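Local coordinates for early 35 kDa protein (PDB 1P35) that blocks insect host cell apoptosis during baculovirus infection by inhibiting caspases, and also suppresses the host's antiviral RNA interference, at residues D71-Q76 and G267-K272; R79-Q84 and E257-K262; P219-N224 and K243-T248. All coordinates share one frame; numbering follows the deposited sequence.

Contact 1: D71-Q76 and G267-K272; sequences DEQFDQ and GFIYDK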
ATOM      1  N   ASP A  71       8.490   8.171  -8.391  1.00 39.45           N
ATOM      2  CA  ASP A  71       9.464   8.278  -7.300  1.00 37.31           C
ATOM      3  C   ASP A  71      10.679   7.361  -7.472  1.00 31.39           C
ATOM      4  O   ASP A  71      11.772   7.730  -7.084  1.00 52.92           O
ATOM      5  CB  ASP A  71       8.847   7.967  -5.917  1.00 34.65           C
ATOM      6  CG  ASP A  71       7.880   9.045  -5.445  1.00 56.16           C
ATOM      7  OD1 ASP A  71       7.975  10.178  -5.958  1.00 39.33           O
ATOM      8  OD2 ASP A  71       7.054   8.783  -4.535  1.00 51.44           O
ATOM      9  N   GLU A  72      10.534   6.183  -8.067  1.00 38.66           N
ATOM     10  CA  GLU A  72      11.746   5.359  -8.152  1.00 40.58           C
ATOM     11  C   GLU A  72      12.677   5.797  -9.297  1.00 40.90           C
ATOM     12  O   GLU A  72      13.801   5.304  -9.420  1.00 42.73           O
ATOM     13  CB  GLU A  72      11.408   3.866  -8.291  1.00 41.29           C
ATOM     14  CG  GLU A  72      10.947   3.467  -9.673  1.00 50.72           C
ATOM     15  CD  GLU A  72      10.708   1.966  -9.812  1.00 75.58           C
ATOM     16  OE1 GLU A  72       9.851   1.400  -9.084  1.00 85.39           O
ATOM     17  OE2 GLU A  72      11.383   1.347 -10.660  1.00 77.17           O
ATOM     18  N   GLN A  73      12.201   6.676 -10.174  1.00 37.52           N
ATOM     19  CA  GLN A  73      13.098   7.142 -11.220  1.00 39.79           C
ATOM     20  C   GLN A  73      13.902   8.325 -10.652  1.00 37.70           C
ATOM     21  O   GLN A  73      15.084   8.487 -10.969  1.00 34.89           O
ATOM     22  CB  GLN A  73      12.340   7.587 -12.451  1.00 26.60           C
ATOM     23  CG  GLN A  73      11.676   6.494 -13.247  1.00 32.95           C
ATOM     24  CD  GLN A  73      12.683   5.471 -13.776  1.00 44.69           C
ATOM     25  OE1 GLN A  73      13.747   5.822 -14.348  1.00 33.44           O
ATOM     26  NE2 GLN A  73      12.347   4.194 -13.609  1.00 39.03           N
ATOM     27  N   PHE A  74      13.264   9.122  -9.788  1.00 33.04           N
ATOM     28  CA  PHE A  74      13.914  10.274  -9.206  1.00 31.38           C
ATOM     29  C   PHE A  74      14.810   9.955  -8.019  1.00 36.66           C
ATOM     30  O   PHE A  74      15.794  10.687  -7.745  1.00 37.59           O
ATOM     31  CB  PHE A  74      12.870  11.363  -8.842  1.00 27.51           C
ATOM     32  CG  PHE A  74      12.291  12.062 -10.056  1.00 24.83           C
ATOM     33  CD1 PHE A  74      11.277  11.465 -10.822  1.00 21.72           C
ATOM     34  CD2 PHE A  74      12.893  13.248 -10.538  1.00 32.22           C
ATOM     35  CE1 PHE A  74      10.881  12.019 -12.059  1.00 19.49           C
ATOM     36  CE2 PHE A  74      12.516  13.815 -11.748  1.00 24.68           C
ATOM     37  CZ  PHE A  74      11.503  13.202 -12.535  1.00 21.16           C
ATOM     38  N   ASP A  75      14.467   8.892  -7.292  1.00 30.89           N
ATOM     39  CA  ASP A  75      15.276   8.489  -6.153  1.00 33.96           C
ATOM     40  C   ASP A  75      16.671   8.207  -6.635  1.00 34.66           C
ATOM     41  O   ASP A  75      17.639   8.499  -5.944  1.00 55.23           O
ATOM     42  CB  ASP A  75      14.720   7.255  -5.466  1.00 36.22           C
ATOM     43  CG  ASP A  75      13.585   7.578  -4.535  1.00 65.45           C
ATOM     44  OD1 ASP A  75      13.233   8.769  -4.400  1.00 61.63           O
ATOM     45  OD2 ASP A  75      13.037   6.635  -3.934  1.00 92.66           O
ATOM     46  N   GLN A  76      16.754   7.657  -7.839  1.00 35.23           N
ATOM     47  CA  GLN A  76      18.018   7.331  -8.464  1.00 44.06           C
ATOM     48  C   GLN A  76      18.873   8.567  -8.722  1.00 48.45           C
ATOM     49  O   GLN A  76      20.039   8.454  -9.086  1.00 60.10           O
ATOM     50  CB  GLN A  76      17.769   6.612  -9.795  1.00 46.34           C
ATOM     51  CG  GLN A  76      17.338   5.134  -9.649  1.00 63.53           C
ATOM     52  CD  GLN A  76      16.993   4.486 -10.990  1.00 86.41           C
ATOM     53  OE1 GLN A  76      17.760   4.565 -11.957  1.00 98.99           O
ATOM     54  NE2 GLN A  76      15.841   3.829 -11.048  1.00 74.00           N
ATOM     55  N   GLY A 267      11.626  17.552 -11.931  1.00 28.05           N
ATOM     56  CA  GLY A 267      11.826  17.713 -13.357  1.00 21.38           C
ATOM     57  C   GLY A 267      11.236  16.611 -14.206  1.00 28.26           C
ATOM     58  O   GLY A 267      10.163  16.090 -13.914  1.00 25.64           O
ATOM     59  N   PHE A 268      11.977  16.268 -15.253  1.00 24.06           N
ATOM     60  CA  PHE A 268      11.582  15.306 -16.254  1.00 27.28           C
ATOM     61  C   PHE A 268      12.673  14.245 -16.477  1.00 43.66           C
ATOM     62  O   PHE A 268      13.875  14.570 -16.665  1.00 33.71           O
ATOM     63  CB  PHE A 268      11.345  16.052 -17.597  1.00 23.97           C
ATOM     64  CG  PHE A 268      10.269  17.076 -17.543  1.00 23.48           C
ATOM     65  CD1 PHE A 268      10.444  18.255 -16.827  1.00 30.48           C
ATOM     66  CD2 PHE A 268       9.023  16.820 -18.133  1.00 29.66           C
ATOM     67  CE1 PHE A 268       9.370  19.185 -16.674  1.00 27.41           C
ATOM     68  CE2 PHE A 268       7.954  17.722 -17.997  1.00 30.37           C
ATOM     69  CZ  PHE A 268       8.126  18.926 -17.251  1.00 27.43           C
ATOM     70  N   ILE A 269      12.262  12.983 -16.445  1.00 37.19           N
ATOM     71  CA  ILE A 269      13.168  11.877 -16.704  1.00 37.51           C
ATOM     72  C   ILE A 269      12.533  11.155 -17.872  1.00 36.10           C
ATOM     73  O   ILE A 269      11.368  10.716 -17.781  1.00 38.56           O
ATOM     74  CB  ILE A 269      13.303  10.932 -15.499  1.00 31.42           C
ATOM     75  CG1 ILE A 269      14.228  11.564 -14.449  1.00 24.48           C
ATOM     76  CG2 ILE A 269      13.859   9.561 -15.958  1.00 31.35           C
ATOM     77  CD1 ILE A 269      14.206  10.872 -13.053  1.00 23.58           C
ATOM     78  N   TYR A 270      13.287  11.028 -18.967  1.00 38.83           N
ATOM     79  CA  TYR A 270      12.752  10.387 -20.141  1.00 24.22           C
ATOM     80  C   TYR A 270      13.511   9.103 -20.470  1.00 31.18           C
ATOM     81  O   TYR A 270      14.747   9.068 -20.575  1.00 38.11           O
ATOM     82  CB  TYR A 270      12.792  11.341 -21.331  1.00 38.45           C
ATOM     83  CG  TYR A 270      12.227  10.717 -22.578  1.00 39.52           C
ATOM     84  CD1 TYR A 270      10.870  10.481 -22.692  1.00 50.84           C
ATOM     85  CD2 TYR A 270      13.051  10.350 -23.642  1.00 57.71           C
ATOM     86  CE1 TYR A 270      10.324   9.902 -23.821  1.00 48.35           C
ATOM     87  CE2 TYR A 270      12.516   9.766 -24.792  1.00 29.58           C
ATOM     88  CZ  TYR A 270      11.139   9.548 -24.865  1.00 41.92           C
ATOM     89  OH  TYR A 270      10.544   8.976 -25.959  1.00 36.60           O
ATOM     90  N   ASP A 271      12.755   8.016 -20.610  1.00 43.08           N
ATOM     91  CA  ASP A 271      13.373   6.742 -20.927  1.00 50.64           C
ATOM     92  C   ASP A 271      13.339   6.566 -22.436  1.00 46.58           C
ATOM     93  O   ASP A 271      12.299   6.249 -23.008  1.00 38.41           O
ATOM     94  CB  ASP A 271      12.647   5.617 -20.203  1.00 51.68           C
ATOM     95  CG  ASP A 271      13.339   4.281 -20.365  1.00 53.01           C
ATOM     96  OD1 ASP A 271      13.981   4.074 -21.421  1.00 44.02           O
ATOM     97  OD2 ASP A 271      13.204   3.438 -19.442  1.00 58.25           O
ATOM     98  N   LYS A 272      14.488   6.812 -23.067  1.00 51.69           N
ATOM     99  CA  LYS A 272      14.670   6.709 -24.513  1.00 55.41           C
ATOM    100  C   LYS A 272      14.356   5.308 -25.046  1.00 62.54           C
ATOM    101  O   LYS A 272      14.039   5.150 -26.221  1.00 56.02           O
ATOM    102  CB  LYS A 272      16.129   7.026 -24.895  1.00 52.04           C
ATOM    103  CG  LYS A 272      16.703   8.368 -24.442  1.00 48.86           C
ATOM    104  CD  LYS A 272      18.184   8.375 -24.711  1.00 71.90           C
ATOM    105  CE  LYS A 272      18.867   9.620 -24.175  1.00 75.82           C
ATOM    106  NZ  LYS A 272      20.347   9.536 -24.400  1.00 59.00           N
TER
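F74 and I269 share a first-torsion setting, CG of F74 (chi1 -72°) and CG1 of I269 (chi1 -78°) each lying anti to its own carbonyl carbon, and it brings ring and methyl together. The extended chi2 of I269 carries CD1 out to the face of the F74 ring. The methyl stands 3.4 Å from the ring centroid, a mere 3° off the normal: a CH-pi contact with all six ring carbons at nearly equal range. CG1 follows behind, 3.7 Å from F74 CZ. The same CD1 also touches the helix backbone, 3.3 Å from Q73 O, while Q73 CB packs beside it at 3.8 Å. At its far end the ring meets the corner of the chain at G267, CZ being 3.5 Å from G267 O; this corner has backbone angles suited to glycine. The side chains meet mainly through carbon, with two backbone carbonyls at the margin, and the contact is buried. Q73 OE1 turns to a weak hydrogen bond with K238. The last part of helix 62-74 lies against strand 259-271, and the reactive-site loop goes on from it. The strand pairs with 276-282, whose Y278 and K280 also touch F74, and with 238-249, where M240 packs against I269.

Contact 2: R79-Q84 and E257-K262; sequences RDYSDQ and EKYNWK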
ATOM      1  N   ARG A  79      20.735  11.617  -3.260  1.00 40.86           N
ATOM      2  CA  ARG A  79      21.723  11.136  -2.310  1.00 29.34           C
ATOM      3  C   ARG A  79      21.203  11.717  -0.996  1.00 35.50           C
ATOM      4  O   ARG A  79      21.446  12.891  -0.623  1.00 36.20           O
ATOM      5  CB  ARG A  79      23.133  11.659  -2.670  1.00 25.73           C
ATOM      6  CG  ARG A  79      23.805  11.034  -3.969  1.00 28.17           C
ATOM      7  CD  ARG A  79      25.300  11.427  -4.104  1.00 33.44           C
ATOM      8  NE  ARG A  79      25.489  12.891  -4.043  1.00 32.99           N
ATOM      9  CZ  ARG A  79      25.703  13.680  -5.092  1.00 36.50           C
ATOM     10  NH1 ARG A  79      25.770  13.170  -6.312  1.00 36.45           N
ATOM     11  NH2 ARG A  79      25.841  14.988  -4.916  1.00 53.09           N
ATOM     12  N   ASP A  80      20.405  10.903  -0.321  1.00 37.56           N
ATOM     13  CA  ASP A  80      19.812  11.316   0.935  1.00 33.47           C
ATOM     14  C   ASP A  80      20.432  10.436   1.985  1.00 43.31           C
ATOM     15  O   ASP A  80      20.089   9.263   2.082  1.00 56.05           O
ATOM     16  CB  ASP A  80      18.317  11.068   0.909  1.00 42.92           C
ATOM     17  CG  ASP A  80      17.624  11.638   2.110  1.00 35.89           C
ATOM     18  OD1 ASP A  80      18.206  11.574   3.191  1.00 49.08           O
ATOM     19  OD2 ASP A  80      16.479  12.132   1.965  1.00 77.02           O
ATOM     20  N   TYR A  81      21.327  11.011   2.778  1.00 49.08           N
ATOM     21  CA  TYR A  81      22.031  10.268   3.811  1.00 51.15           C
ATOM     22  C   TYR A  81      21.364  10.345   5.189  1.00 66.39           C
ATOM     23  O   TYR A  81      22.055  10.422   6.204  1.00 88.37           O
ATOM     24  CB  TYR A  81      23.470  10.771   3.932  1.00 33.31           C
ATOM     25  CG  TYR A  81      24.296  10.788   2.658  1.00 38.17           C
ATOM     26  CD1 TYR A  81      24.843   9.609   2.152  1.00 55.16           C
ATOM     27  CD2 TYR A  81      24.509  11.985   1.935  1.00 31.07           C
ATOM     28  CE1 TYR A  81      25.570   9.595   0.970  1.00 46.57           C
ATOM     29  CE2 TYR A  81      25.235  11.977   0.758  1.00 58.33           C
ATOM     30  CZ  TYR A  81      25.762  10.767   0.281  1.00 57.92           C
ATOM     31  OH  TYR A  81      26.477  10.721  -0.883  1.00 54.23           O
ATOM     32  N   SER A  82      20.035  10.325   5.237  1.00 67.31           N
ATOM     33  CA  SER A  82      19.332  10.382   6.516  1.00 80.79           C
ATOM     34  C   SER A  82      18.252   9.301   6.628  1.00 95.56           C
ATOM     35  O   SER A  82      17.397   9.167   5.729  1.00100.00           O
ATOM     36  CB  SER A  82      18.671  11.743   6.666  1.00 90.04           C
ATOM     37  OG  SER A  82      17.769  11.950   5.590  1.00 71.10           O
ATOM     38  N   ASP A  83      18.267   8.539   7.723  1.00 95.30           N
ATOM     39  CA  ASP A  83      17.242   7.502   7.927  1.00100.00           C
ATOM     40  C   ASP A  83      16.434   7.833   9.194  1.00100.00           C
ATOM     41  O   ASP A  83      16.043   6.942   9.960  1.00 89.50           O
ATOM     42  CB  ASP A  83      17.895   6.108   8.021  1.00100.16           C
ATOM     43  CG  ASP A  83      16.871   4.955   7.953  1.00100.00           C
ATOM     44  OD1 ASP A  83      15.973   4.975   7.064  1.00100.00           O
ATOM     45  OD2 ASP A  83      16.990   4.012   8.778  1.00100.00           O
ATOM     46  N   GLN A  84      16.182   9.134   9.380  1.00100.00           N
ATOM     47  CA  GLN A  84      15.421   9.675  10.519  1.00 99.20           C
ATOM     48  C   GLN A  84      13.885   9.485  10.368  1.00100.00           C
ATOM     49  O   GLN A  84      13.269   8.756  11.176  1.00100.45           O
ATOM     50  CB  GLN A  84      15.738  11.175  10.681  1.00 97.97           C
ATOM     51  CG  GLN A  84      17.239  11.524  10.815  1.00100.00           C
ATOM     52  CD  GLN A  84      17.916  10.825  12.006  1.00100.45           C
ATOM     53  OE1 GLN A  84      17.457  10.940  13.163  1.00100.45           O
ATOM     54  NE2 GLN A  84      19.014  10.103  11.729  1.00 99.90           N
ATOM     55  N   GLU A 257      36.020  13.625   5.414  1.00100.00           N
ATOM     56  CA  GLU A 257      35.371  12.918   4.293  1.00 99.54           C
ATOM     57  C   GLU A 257      33.861  13.236   4.252  1.00 99.82           C
ATOM     58  O   GLU A 257      33.015  12.401   4.597  1.00100.00           O
ATOM     59  CB  GLU A 257      35.597  11.396   4.431  1.00 74.61           C
ATOM     60  N   LYS A 258      33.548  14.446   3.802  1.00 87.41           N
ATOM     61  CA  LYS A 258      32.191  14.951   3.724  1.00 74.42           C
ATOM     62  C   LYS A 258      31.158  14.210   2.871  1.00 74.75           C
ATOM     63  O   LYS A 258      31.491  13.457   1.940  1.00 68.08           O
ATOM     64  CB  LYS A 258      32.253  16.426   3.307  1.00 80.05           C
ATOM     65  CG  LYS A 258      32.912  17.340   4.377  1.00100.00           C
ATOM     66  CD  LYS A 258      32.993  18.822   3.961  1.00100.00           C
ATOM     67  CE  LYS A 258      33.490  19.747   5.107  1.00100.00           C
ATOM     68  NZ  LYS A 258      32.497  19.972   6.225  1.00 76.51           N
ATOM     69  N   TYR A 259      29.892  14.448   3.231  1.00 69.36           N
ATOM     70  CA  TYR A 259      28.713  13.885   2.564  1.00 54.18           C
ATOM     71  C   TYR A 259      28.118  14.918   1.585  1.00 55.38           C
ATOM     72  O   TYR A 259      27.797  16.051   1.987  1.00 53.84           O
ATOM     73  CB  TYR A 259      27.645  13.559   3.598  1.00 47.60           C
ATOM     74  CG  TYR A 259      27.953  12.414   4.520  1.00 60.67           C
ATOM     75  CD1 TYR A 259      27.839  11.091   4.080  1.00 64.71           C
ATOM     76  CD2 TYR A 259      28.302  12.641   5.853  1.00 68.96           C
ATOM     77  CE1 TYR A 259      28.053  10.008   4.957  1.00 75.49           C
ATOM     78  CE2 TYR A 259      28.521  11.571   6.742  1.00 91.19           C
ATOM     79  CZ  TYR A 259      28.389  10.256   6.289  1.00 93.07           C
ATOM     80  OH  TYR A 259      28.547   9.195   7.168  1.00 84.24           O
ATOM     81  N   ASN A 260      27.969  14.544   0.315  1.00 52.52           N
ATOM     82  CA  ASN A 260      27.386  15.457  -0.666  1.00 34.42           C
ATOM     83  C   ASN A 260      25.916  15.120  -0.924  1.00 49.60           C
ATOM     84  O   ASN A 260      25.565  14.293  -1.773  1.00 45.91           O
ATOM     85  CB  ASN A 260      28.185  15.425  -1.968  1.00 52.12           C
ATOM     86  CG  ASN A 260      29.655  15.753  -1.739  1.00 55.92           C
ATOM     87  OD1 ASN A 260      30.002  16.863  -1.305  1.00 48.76           O
ATOM     88  ND2 ASN A 260      30.520  14.782  -2.003  1.00 62.10           N
ATOM     89  N   TRP A 261      25.050  15.782  -0.179  1.00 39.54           N
ATOM     90  CA  TRP A 261      23.637  15.533  -0.323  1.00 23.40           C
ATOM     91  C   TRP A 261      23.081  16.042  -1.658  1.00 37.22           C
ATOM     92  O   TRP A 261      23.530  17.049  -2.207  1.00 39.94           O
ATOM     93  CB  TRP A 261      22.892  16.189   0.818  1.00 40.34           C
ATOM     94  CG  TRP A 261      23.221  15.702   2.196  1.00 49.07           C
ATOM     95  CD1 TRP A 261      24.403  15.882   2.882  1.00 44.87           C
ATOM     96  CD2 TRP A 261      22.299  15.133   3.138  1.00 54.56           C
ATOM     97  NE1 TRP A 261      24.260  15.479   4.184  1.00 55.97           N
ATOM     98  CE2 TRP A 261      22.984  15.019   4.376  1.00 49.02           C
ATOM     99  CE3 TRP A 261      20.957  14.717   3.060  1.00 47.02           C
ATOM    100  CZ2 TRP A 261      22.374  14.510   5.526  1.00 35.82           C
ATOM    101  CZ3 TRP A 261      20.340  14.205   4.226  1.00 35.49           C
ATOM    102  CH2 TRP A 261      21.060  14.115   5.440  1.00 35.71           C
ATOM    103  N   LYS A 262      22.134  15.302  -2.209  1.00 34.86           N
ATOM    104  CA  LYS A 262      21.477  15.725  -3.416  1.00 30.57           C
ATOM    105  C   LYS A 262      20.037  15.281  -3.229  1.00 38.62           C
ATOM    106  O   LYS A 262      19.707  14.089  -3.376  1.00 33.73           O
ATOM    107  CB  LYS A 262      22.135  15.098  -4.648  1.00 23.22           C
ATOM    108  CG  LYS A 262      21.563  15.643  -5.978  1.00 25.22           C
ATOM    109  CD  LYS A 262      22.279  15.003  -7.186  1.00 20.56           C
ATOM    110  CE  LYS A 262      21.763  15.492  -8.488  1.00 44.96           C
ATOM    111  NZ  LYS A 262      22.462  14.801  -9.628  1.00 36.46           N
TER
HETATM  112  O   HOH W   1      25.567  14.765  -8.929  1.00 39.37           O
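R79 buries the most surface here and holds the start of strand 259-271 with both backbone and side chain. Its main chain makes a single antiparallel bridge with K262, a hydrogen-bonded pair: R79 N to K262 O at 2.7 Å and K262 N to R79 O at 3.0 Å. The side chain bends at chi3 and sends NE to N260 O, 2.7 Å away and nearly straight at 169°, with the carbonyl oxygen lying in the guanidinium plane; NH2 adds a weak bond to that oxygen. K262 CB lies over one face of the guanidinium, toward its rim, 3.7 Å from R79 NH2. A water accepts from both R79 NH1 and K262 NZ, and K262 NZ also bonds Y242. Residues 79-84 belong to the long reactive-site loop between helix 62-74 and strand 98-106, which in P35 carries the caspase cleavage site. Y81 comes next: its ring presents an edge to the face of W261, planes at 88° and centroid 5.3 Å from that of the five-membered ring. Y259 CD1 lies over one face of the Y81 ring, 3.8 Å from Y81 CG, completing an aromatic cluster. The loop wraps the indole of W261: Y81 N lies over one face, S82 CB meets the edge 3.6 Å from W261 CH2, and D80 OD1, accepting from S82 N in an Asx turn, lies near W261 CZ3. F247 stacks on the other face, and NE1 bonds T249.

Contact 3: P219-N224 and K243-T248; sequences PSSFKN and KALEFT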
ATOM      1  N   PRO A 219      12.144  23.749  -2.874  1.00 38.50           N
ATOM      2  CA  PRO A 219      11.952  23.915  -1.422  1.00 40.68           C
ATOM      3  C   PRO A 219      13.347  24.081  -0.820  1.00 36.04           C
ATOM      4  O   PRO A 219      14.305  23.492  -1.351  1.00 36.78           O
ATOM      5  CB  PRO A 219      11.375  22.547  -0.987  1.00 25.48           C
ATOM      6  CG  PRO A 219      10.701  22.075  -2.219  1.00 39.87           C
ATOM      7  CD  PRO A 219      11.768  22.375  -3.247  1.00 32.31           C
ATOM      8  N   SER A 220      13.476  24.851   0.261  1.00 44.66           N
ATOM      9  CA  SER A 220      14.777  25.042   0.947  1.00 58.23           C
ATOM     10  C   SER A 220      14.956  24.048   2.097  1.00 61.14           C
ATOM     11  O   SER A 220      13.988  23.704   2.776  1.00 72.31           O
ATOM     12  CB  SER A 220      14.901  26.447   1.538  1.00 65.73           C
ATOM     13  OG  SER A 220      15.990  26.514   2.462  1.00 58.24           O
ATOM     14  N   SER A 221      16.187  23.581   2.315  1.00 72.11           N
ATOM     15  CA  SER A 221      16.457  22.626   3.401  1.00 71.38           C
ATOM     16  C   SER A 221      16.919  23.437   4.589  1.00 79.16           C
ATOM     17  O   SER A 221      17.215  22.892   5.647  1.00 98.76           O
ATOM     18  CB  SER A 221      17.574  21.643   3.046  1.00 65.77           C
ATOM     19  OG  SER A 221      18.843  22.289   3.097  1.00 69.51           O
ATOM     20  N   PHE A 222      17.005  24.745   4.382  1.00 87.80           N
ATOM     21  CA  PHE A 222      17.417  25.688   5.416  1.00 92.72           C
ATOM     22  C   PHE A 222      18.835  25.515   5.991  1.00 92.68           C
ATOM     23  O   PHE A 222      19.162  26.097   7.031  1.00100.00           O
ATOM     24  CB  PHE A 222      16.354  25.701   6.525  1.00 83.93           C
ATOM     25  CG  PHE A 222      14.994  26.130   6.035  1.00 86.79           C
ATOM     26  CD1 PHE A 222      14.842  27.340   5.337  1.00 93.52           C
ATOM     27  CD2 PHE A 222      13.876  25.310   6.210  1.00 81.48           C
ATOM     28  CE1 PHE A 222      13.598  27.729   4.815  1.00 88.66           C
ATOM     29  CE2 PHE A 222      12.622  25.690   5.692  1.00 97.60           C
ATOM     30  CZ  PHE A 222      12.485  26.901   4.992  1.00 95.04           C
ATOM     31  N   LYS A 223      19.665  24.714   5.317  1.00 84.56           N
ATOM     32  CA  LYS A 223      21.052  24.526   5.732  1.00 70.79           C
ATOM     33  C   LYS A 223      21.749  25.782   5.234  1.00 76.98           C
ATOM     34  O   LYS A 223      21.299  26.420   4.282  1.00 70.45           O
ATOM     35  CB  LYS A 223      21.669  23.274   5.082  1.00 64.23           C
ATOM     36  CG  LYS A 223      21.237  21.922   5.694  1.00 48.10           C
ATOM     37  CD  LYS A 223      22.031  21.586   6.966  1.00 63.89           C
ATOM     38  CE  LYS A 223      23.531  21.407   6.649  1.00 86.69           C
ATOM     39  NZ  LYS A 223      24.384  21.208   7.862  1.00 91.01           N
ATOM     40  N   ASN A 224      22.843  26.143   5.883  1.00 87.12           N
ATOM     41  CA  ASN A 224      23.581  27.345   5.524  1.00 90.60           C
ATOM     42  C   ASN A 224      24.003  27.460   4.055  1.00 87.44           C
ATOM     43  O   ASN A 224      23.612  28.399   3.336  1.00 80.39           O
ATOM     44  CB  ASN A 224      24.838  27.445   6.394  1.00 94.68           C
ATOM     45  CG  ASN A 224      25.625  28.717   6.131  1.00100.00           C
ATOM     46  OD1 ASN A 224      26.770  28.865   6.590  1.00 97.43           O
ATOM     47  ND2 ASN A 224      25.010  29.656   5.398  1.00100.00           N
ATOM     48  N   LYS A 243      16.217  19.866 -11.427  1.00 31.87           N
ATOM     49  CA  LYS A 243      16.942  20.685 -10.495  1.00 30.43           C
ATOM     50  C   LYS A 243      17.049  19.839  -9.225  1.00 28.63           C
ATOM     51  O   LYS A 243      16.211  18.939  -8.991  1.00 23.01           O
ATOM     52  CB  LYS A 243      16.211  21.979 -10.212  1.00 27.39           C
ATOM     53  CG  LYS A 243      16.494  23.049 -11.231  1.00 39.53           C
ATOM     54  CD  LYS A 243      15.693  24.306 -10.990  1.00 26.40           C
ATOM     55  CE  LYS A 243      16.195  25.431 -11.942  1.00 21.81           C
ATOM     56  NZ  LYS A 243      15.497  26.648 -11.612  1.00 32.85           N
ATOM     57  N   ALA A 244      18.085  20.111  -8.427  1.00 27.74           N
ATOM     58  CA  ALA A 244      18.286  19.387  -7.194  1.00 25.16           C
ATOM     59  C   ALA A 244      18.817  20.350  -6.160  1.00 20.16           C
ATOM     60  O   ALA A 244      19.500  21.306  -6.496  1.00 33.19           O
ATOM     61  CB  ALA A 244      19.292  18.223  -7.404  1.00 19.34           C
ATOM     62  N   LEU A 245      18.532  20.069  -4.899  1.00 29.73           N
ATOM     63  CA  LEU A 245      18.983  20.889  -3.807  1.00 31.82           C
ATOM     64  C   LEU A 245      20.193  20.137  -3.311  1.00 35.44           C
ATOM     65  O   LEU A 245      20.113  18.914  -3.056  1.00 28.70           O
ATOM     66  CB  LEU A 245      17.944  20.952  -2.701  1.00 37.13           C
ATOM     67  CG  LEU A 245      18.412  21.803  -1.518  1.00 37.84           C
ATOM     68  CD1 LEU A 245      18.461  23.319  -1.899  1.00 21.27           C
ATOM     69  CD2 LEU A 245      17.452  21.612  -0.394  1.00 37.96           C
ATOM     70  N   GLU A 246      21.301  20.857  -3.162  1.00 32.91           N
ATOM     71  CA  GLU A 246      22.539  20.227  -2.733  1.00 24.21           C
ATOM     72  C   GLU A 246      23.267  21.004  -1.660  1.00 28.98           C
ATOM     73  O   GLU A 246      23.196  22.213  -1.589  1.00 34.52           O
ATOM     74  CB  GLU A 246      23.469  20.032  -3.935  1.00 26.86           C
ATOM     75  CG  GLU A 246      22.837  19.252  -5.039  1.00 29.83           C
ATOM     76  CD  GLU A 246      23.846  18.780  -6.046  1.00 30.19           C
ATOM     77  OE1 GLU A 246      25.005  18.747  -5.677  1.00 43.87           O
ATOM     78  OE2 GLU A 246      23.481  18.420  -7.179  1.00 44.14           O
ATOM     79  N   PHE A 247      23.946  20.278  -0.795  1.00 34.85           N
ATOM     80  CA  PHE A 247      24.696  20.897   0.251  1.00 43.07           C
ATOM     81  C   PHE A 247      25.651  19.877   0.829  1.00 47.20           C
ATOM     82  O   PHE A 247      25.667  18.723   0.389  1.00 45.00           O
ATOM     83  CB  PHE A 247      23.794  21.480   1.336  1.00 34.67           C
ATOM     84  CG  PHE A 247      22.864  20.502   1.930  1.00 41.13           C
ATOM     85  CD1 PHE A 247      23.270  19.712   2.996  1.00 37.67           C
ATOM     86  CD2 PHE A 247      21.589  20.320   1.395  1.00 36.62           C
ATOM     87  CE1 PHE A 247      22.417  18.743   3.524  1.00 42.26           C
ATOM     88  CE2 PHE A 247      20.742  19.364   1.918  1.00 45.86           C
ATOM     89  CZ  PHE A 247      21.170  18.564   2.997  1.00 30.72           C
ATOM     90  N   THR A 248      26.454  20.323   1.798  1.00 51.73           N
ATOM     91  CA  THR A 248      27.449  19.478   2.445  1.00 52.34           C
ATOM     92  C   THR A 248      27.408  19.427   3.988  1.00 51.06           C
ATOM     93  O   THR A 248      27.030  20.390   4.646  1.00 61.24           O
ATOM     94  CB  THR A 248      28.862  19.910   1.981  1.00 58.65           C
ATOM     95  OG1 THR A 248      29.078  19.495   0.616  1.00 47.71           O
ATOM     96  CG2 THR A 248      29.912  19.302   2.859  1.00 63.71           C
TER
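S221 and K223 reach down from the loop onto L245 and F247, two residues apart on the strand. F247 has a first torsion of 56°, with CG between backbone N and carbonyl carbon; this stands the ring up toward the loop. K223 answers by folding over it: its chi1 of -76° sets CG over one face, 4.1 Å from the ring centroid in a CH-pi contact, and further bends at chi2 and chi3 bring CE back to 4.0 Å from F247 CD1. The lysine and the phenylalanine cross at about a right angle, and CG and CE of the aliphatic chain do the touching. S221 meets both strand residues. Its CB sits 3.4 Å from L245 CD2, tighter than usual for two carbons, while OG faces the F247 ring obliquely, 3.7 Å from F247 CE2. That hydroxyl is held by a hydrogen bond with E226 and, weakly, by K223 N of its own loop. Just before it, S220 OG accepts from F222 N at 2.8 Å, an ST turn, and bonds E226 too, so one carboxylate steadies both serines. Residues 219-223, in the loop between helix 206-215 and strand 227-234, run nearly parallel (11°) to 245-248 and lie over them. Strand 238-249 pairs with 227-234 on one edge and 259-271 on the other, from which W261 stacks on the opposite face of F247.

In the fold
Contact 1 is buried, contact 3 partly so, and contact 2 lies at the surface, farthest from the centre of the chain. Contacts 1 and 2 both use strand 259-271, at its two ends about 20 Å apart between centres, and fix successive parts of the chain: the end of helix 62-74 and the loop leaving it. Contact 3 uses the neighbouring strand 238-249 and touches contact 2 directly, W261 N lying 3.1 Å from F247 O, a probable hydrogen bond. The chemistry follows the setting: contacts 1 and 3 rest on apolar and CH-pi packing, whereas contact 2 adds backbone pairing, an arginine grip, an aromatic cluster and a bridging water.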